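Local atomic coordinates of beta-alanyl-CoA:ammonia lyase 2 (Clostridium propionicum, PDB entry 4MTU), a protein that probably catalyses the reversible elimination of ammonia from beta-alanyl-CoA to give acryloyl-CoA, and binds zinc. Residues Val7-Met12 with Phe68-Gly73; Gly79-Thr84 with Ser121-Lys126. All coordinates share one frame; numbering follows the deposited sequence. Where two conformers were deposited one is given.

Contact 1: Val7-Met12 with Phe68-Gly73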
# COMPACT_ATOMS: atom_id res chain seq x y z
N VAL A 7 11.78 -2.85 -21.12
CA VAL A 7 11.58 -1.47 -20.65
C VAL A 7 10.29 -1.39 -19.85
O VAL A 7 9.22 -1.62 -20.39
CB VAL A 7 11.54 -0.50 -21.82
CG1 VAL A 7 11.21 0.93 -21.39
CG2 VAL A 7 12.84 -0.52 -22.62
N HIS A 8 10.40 -1.16 -18.55
CA HIS A 8 9.26 -0.80 -17.75
C HIS A 8 9.14 0.73 -17.74
O HIS A 8 10.15 1.43 -17.87
CB HIS A 8 9.38 -1.37 -16.33
CG HIS A 8 9.20 -2.84 -16.25
ND1 HIS A 8 8.94 -3.49 -15.06
CD2 HIS A 8 9.28 -3.77 -17.25
CE1 HIS A 8 8.82 -4.76 -15.34
NE2 HIS A 8 9.04 -5.00 -16.65
N HIS A 9 7.93 1.22 -17.56
CA HIS A 9 7.67 2.64 -17.63
C HIS A 9 6.44 2.89 -16.80
O HIS A 9 5.40 2.26 -17.02
CB HIS A 9 7.53 3.04 -19.11
CG HIS A 9 7.20 4.48 -19.40
ND1 HIS A 9 7.90 5.23 -20.29
CD2 HIS A 9 6.26 5.30 -18.94
CE1 HIS A 9 7.34 6.49 -20.35
NE2 HIS A 9 6.31 6.53 -19.52
N LEU A 10 6.52 3.91 -15.92
CA LEU A 10 5.40 4.21 -15.04
C LEU A 10 5.65 5.60 -14.40
O LEU A 10 6.64 6.23 -14.67
CB LEU A 10 5.14 3.05 -14.07
CG LEU A 10 6.39 2.55 -13.34
CD1 LEU A 10 6.95 3.52 -12.33
CD2 LEU A 10 5.99 1.27 -12.55
N MET A 11 4.71 6.00 -13.55
CA MET A 11 4.77 7.28 -12.83
C MET A 11 5.05 7.04 -11.37
O MET A 11 4.51 6.10 -10.77
CB MET A 11 3.41 8.01 -12.98
CG MET A 11 3.46 9.45 -12.53
SD MET A 11 1.81 10.23 -12.56
CE MET A 11 1.20 9.73 -10.98
N MET A 12 5.85 7.93 -10.76
CA MET A 12 5.92 8.04 -9.32
C MET A 12 4.72 8.84 -8.80
O MET A 12 4.59 10.02 -9.14
CB MET A 12 7.21 8.76 -8.90
CG MET A 12 8.51 8.06 -9.31
SD MET A 12 8.82 6.48 -8.53
CE MET A 12 8.13 5.29 -9.70
N PHE A 68 8.07 10.75 -14.09
CA PHE A 68 7.82 9.58 -14.96
C PHE A 68 9.15 8.92 -15.21
O PHE A 68 10.12 9.59 -15.57
CB PHE A 68 7.11 9.99 -16.22
CG PHE A 68 5.66 10.38 -16.02
CD1 PHE A 68 5.31 11.66 -15.57
CD2 PHE A 68 4.64 9.46 -16.23
CE1 PHE A 68 3.98 11.99 -15.39
CE2 PHE A 68 3.33 9.80 -16.05
CZ PHE A 68 2.98 11.08 -15.65
N MET A 69 9.17 7.59 -15.01
CA MET A 69 10.40 6.83 -14.95
C MET A 69 10.35 5.63 -15.88
O MET A 69 9.33 4.95 -15.98
CB MET A 69 10.61 6.32 -13.52
CG MET A 69 10.87 7.40 -12.47
SD MET A 69 12.41 8.30 -12.65
CE MET A 69 13.55 6.96 -12.24
N GLU A 70 11.48 5.35 -16.49
CA GLU A 70 11.70 4.15 -17.26
C GLU A 70 12.82 3.32 -16.62
O GLU A 70 13.80 3.85 -16.05
CB GLU A 70 12.10 4.41 -18.66
CG GLU A 70 11.07 4.98 -19.45
CD GLU A 70 11.20 4.79 -20.96
OE1 GLU A 70 10.20 4.94 -21.64
OE2 GLU A 70 12.32 4.52 -21.48
N TYR A 71 12.68 2.01 -16.70
CA TYR A 71 13.59 1.07 -16.08
C TYR A 71 13.92 0.05 -17.18
O TYR A 71 13.04 -0.65 -17.63
CB TYR A 71 12.99 0.39 -14.87
CG TYR A 71 12.45 1.39 -13.87
CD1 TYR A 71 13.21 1.79 -12.79
CD2 TYR A 71 11.19 1.93 -13.99
CE1 TYR A 71 12.72 2.70 -11.86
CE2 TYR A 71 10.69 2.85 -13.07
CZ TYR A 71 11.45 3.23 -12.01
OH TYR A 71 10.91 4.13 -11.13
N HIS A 72 15.18 0.05 -17.59
CA HIS A 72 15.64 -0.82 -18.67
C HIS A 72 16.46 -1.97 -18.09
O HIS A 72 17.23 -1.80 -17.13
CB HIS A 72 16.56 -0.03 -19.62
CG HIS A 72 15.87 1.14 -20.28
ND1 HIS A 72 16.46 1.75 -21.34
CD2 HIS A 72 14.75 1.78 -19.99
CE1 HIS A 72 15.63 2.74 -21.72
NE2 HIS A 72 14.59 2.79 -20.89
N GLY A 73 16.32 -3.17 -18.68
CA GLY A 73 17.17 -4.26 -18.32
C GLY A 73 17.40 -5.18 -19.49
O GLY A 73 16.55 -5.30 -20.39

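Contact 2: Gly79-Thr84 with Ser121-Lys126. With SO4 (sulfate ion), chain C.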
# COMPACT_ATOMS: atom_id res chain seq x y z
N GLY A 79 24.44 -18.05 -18.14
CA GLY A 79 25.27 -19.02 -17.54
C GLY A 79 24.56 -20.35 -17.58
O GLY A 79 23.66 -20.61 -18.33
N ASN A 80 25.03 -21.29 -16.76
CA ASN A 80 24.40 -22.59 -16.63
C ASN A 80 23.08 -22.48 -15.86
O ASN A 80 22.08 -22.89 -16.38
CB ASN A 80 25.30 -23.64 -15.96
CG ASN A 80 26.59 -23.81 -16.69
OD1 ASN A 80 26.54 -24.32 -17.83
ND2 ASN A 80 27.73 -23.45 -16.11
N GLN A 81 23.13 -21.87 -14.69
CA GLN A 81 21.93 -21.60 -13.88
C GLN A 81 21.78 -20.13 -13.50
O GLN A 81 20.73 -19.76 -12.99
CB GLN A 81 21.89 -22.44 -12.61
CG GLN A 81 21.89 -23.92 -12.85
CD GLN A 81 21.89 -24.75 -11.59
OE1 GLN A 81 20.89 -25.41 -11.30
NE2 GLN A 81 23.01 -24.65 -10.93
N SER A 82 22.80 -19.31 -13.73
CA SER A 82 22.78 -17.93 -13.36
C SER A 82 22.83 -17.09 -14.63
O SER A 82 23.36 -17.51 -15.67
CB SER A 82 23.94 -17.64 -12.41
OG SER A 82 25.06 -17.29 -13.19
N TYR A 83 22.22 -15.92 -14.58
CA TYR A 83 22.06 -15.03 -15.69
C TYR A 83 22.49 -13.62 -15.24
O TYR A 83 21.96 -13.11 -14.24
CB TYR A 83 20.59 -15.00 -16.15
CG TYR A 83 19.99 -16.33 -16.44
CD1 TYR A 83 19.59 -17.19 -15.45
CD2 TYR A 83 19.77 -16.73 -17.77
CE1 TYR A 83 19.03 -18.42 -15.70
CE2 TYR A 83 19.21 -18.00 -18.01
CZ TYR A 83 18.83 -18.82 -17.00
OH TYR A 83 18.26 -20.05 -17.23
N THR A 84 23.46 -13.06 -15.93
CA THR A 84 23.97 -11.73 -15.55
C THR A 84 23.25 -10.72 -16.39
O THR A 84 23.27 -10.81 -17.61
CB THR A 84 25.49 -11.65 -15.81
OG1 THR A 84 26.11 -12.73 -15.09
CG2 THR A 84 26.01 -10.28 -15.37
N SER A 121 22.30 -10.45 -10.88
CA SER A 121 22.25 -11.83 -11.32
C SER A 121 21.04 -12.54 -10.78
O SER A 121 20.63 -12.32 -9.63
CB SER A 121 23.50 -12.44 -10.71
OG SER A 121 24.60 -12.07 -11.52
N LEU A 122 20.45 -13.34 -11.63
CA LEU A 122 19.26 -14.10 -11.37
C LEU A 122 19.57 -15.61 -11.60
O LEU A 122 20.53 -15.95 -12.27
CB LEU A 122 18.03 -13.70 -12.15
CG LEU A 122 17.62 -12.22 -11.93
CD1 LEU A 122 18.28 -11.33 -12.93
CD2 LEU A 122 16.10 -12.05 -11.97
N PHE A 123 18.76 -16.45 -10.97
CA PHE A 123 19.01 -17.90 -10.95
C PHE A 123 17.74 -18.65 -11.30
O PHE A 123 16.66 -18.36 -10.82
CB PHE A 123 19.42 -18.29 -9.52
CG PHE A 123 19.59 -19.75 -9.26
CD1 PHE A 123 20.81 -20.36 -9.50
CD2 PHE A 123 18.55 -20.51 -8.75
CE1 PHE A 123 20.95 -21.71 -9.24
CE2 PHE A 123 18.71 -21.83 -8.50
CZ PHE A 123 19.90 -22.40 -8.75
N ILE A 124 17.92 -19.65 -12.20
CA ILE A 124 16.86 -20.63 -12.43
C ILE A 124 17.52 -22.01 -12.29
O ILE A 124 18.44 -22.31 -13.05
CB ILE A 124 16.16 -20.51 -13.77
CG1 ILE A 124 15.62 -19.12 -14.04
CG2 ILE A 124 15.07 -21.60 -13.89
CD1 ILE A 124 15.19 -18.88 -15.47
N ALA A 125 17.06 -22.83 -11.36
CA ALA A 125 17.63 -24.19 -11.19
C ALA A 125 17.47 -24.95 -12.52
O ALA A 125 16.48 -24.78 -13.23
CB ALA A 125 16.93 -24.93 -10.09
N LYS A 126 18.43 -25.75 -12.83
CA LYS A 126 18.46 -26.46 -14.10
C LYS A 126 17.17 -27.19 -14.38
O LYS A 126 16.66 -27.12 -15.53
CB LYS A 126 19.71 -27.36 -14.14
CG LYS A 126 20.27 -27.41 -15.54
CD LYS A 126 20.91 -26.07 -16.06
CE LYS A 126 20.93 -26.19 -17.60
NZ LYS A 126 21.57 -25.04 -18.30
S SO4 C . 26.64 -20.60 -13.47
O1 SO4 C . 25.50 -21.44 -13.03
O2 SO4 C . 27.76 -21.44 -13.78
O3 SO4 C . 26.99 -19.66 -12.34
O4 SO4 C . 25.97 -19.76 -14.54

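Contact 1: Val7-Met12 with Phe68-Gly73
M11 and F68 form the closely filled end of this strand pairing: CG of M11 lies over one face of the aromatic ring of F68, 3.6 Å from its centroid and 17° off the normal. SD of M11 lies obliquely to the ring, 3.4 Å from CZ of F68, a Met-aromatic contact. On the side of L10 and Y71, just past the end of the strand, M12, bent at chi2 (-66°) and chi3, brings its CE to 3.3 Å from OH of Y71, while L10, in the conformer given, sets CD1 at the edge of the same ring. Between these two layers run the backbone bonds of two antiparallel hydrogen-bonded pairs, H8 with Y71 and L10 with M69. This is the hot dog fold at work, an antiparallel sheet curled round the long helix 27-45: H8, L10 and Y71 all touch that helix, and the imidazole of H8 leads away from Y71 to bond with E39 and Q32. Packing gives way to polar chemistry where V7, E70 and H72 are partly exposed. There the carboxylate of E70 is gripped at both oxygens. In the conformer given, ND1 of H9 gives a 2.7 Å bond to the anti lone pair of OE1 of E70, with ring and carboxylate planes 69° apart; NE2 of H72 reaches OE2 of E70 at 2.9 Å, also from the anti side but somewhat out of plane. V7 CG2 covers one face of the H72 ring, 4.1 Å from its centroid. The far nitrogen of H9 bonds E39 of a second subunit, whose V7 also packs against H9.

Contact 2: Gly79-Thr84 with Ser121-Lys126
Backbone bonds set the frame in which Y83 and L122 form an antiparallel hydrogen-bonded pair, N of each meeting O of the other. Past the end of the strands, one more bond of this kind, from N of I124 to O of Q81 (2.9 Å), carries the pairing into the loop. Side-chain polar bonds then take over. Q81 reaches out with its chain extended beyond CG (chi2 178°), and its OE1 accepts N of K126 at 2.9 Å, in the carbonyl plane and on a lone pair. K126 answers by sending NZ back to O of N80, also 2.9 Å away, and NZ has a second partner in Q129. The hydroxyl of Y83 is hydrogen-bonded to D45, a zinc ligand, so Y83 is a second-shell residue; O of G79 likewise bonds H142, which also binds the zinc. A sulfate, probably from the crystallisation liquor, lies on the turn: N of Q81 donates to its O1 (2.9 Å) and ND2 of N80 to its O2 (3.1 Å). Apolar contacts are fewer. Q81 lies alongside the F123 ring, CB of Q81 3.6 Å from CE1 of F123, and CG1 of I124 lies 3.9 Å from CE1 of Y83. The segments belong to the hairpin of strands 82-95 and 106-123, with Y83, L122 and I124 against the end of helix 27-45 and S82 and F123 touching strand 50-59.

Both contacts join antiparallel neighbours of one sheet, yet they illustrate how setting alters chemistry. Contact 1 is buried near the middle of the chain and ties strand 4-11, outermost within the chain, to strand 68-78; contact 2 lies at the periphery, partly buried, where strands 82-95 and 106-123 run out into loops. Their centres are about 24 Å apart and they do not touch, but strands 68-78 and 82-95 are sheet neighbours, and helix 27-45 meets both. Methionines, aromatic rings and histidine-carboxylate bonds dominate contact 1, which also faces other subunits. Contact 2 touches no other chain of the assembly. Backbone bonds pair the strands in both; what contact 2 adds is amide and lysine groups beside the zinc site.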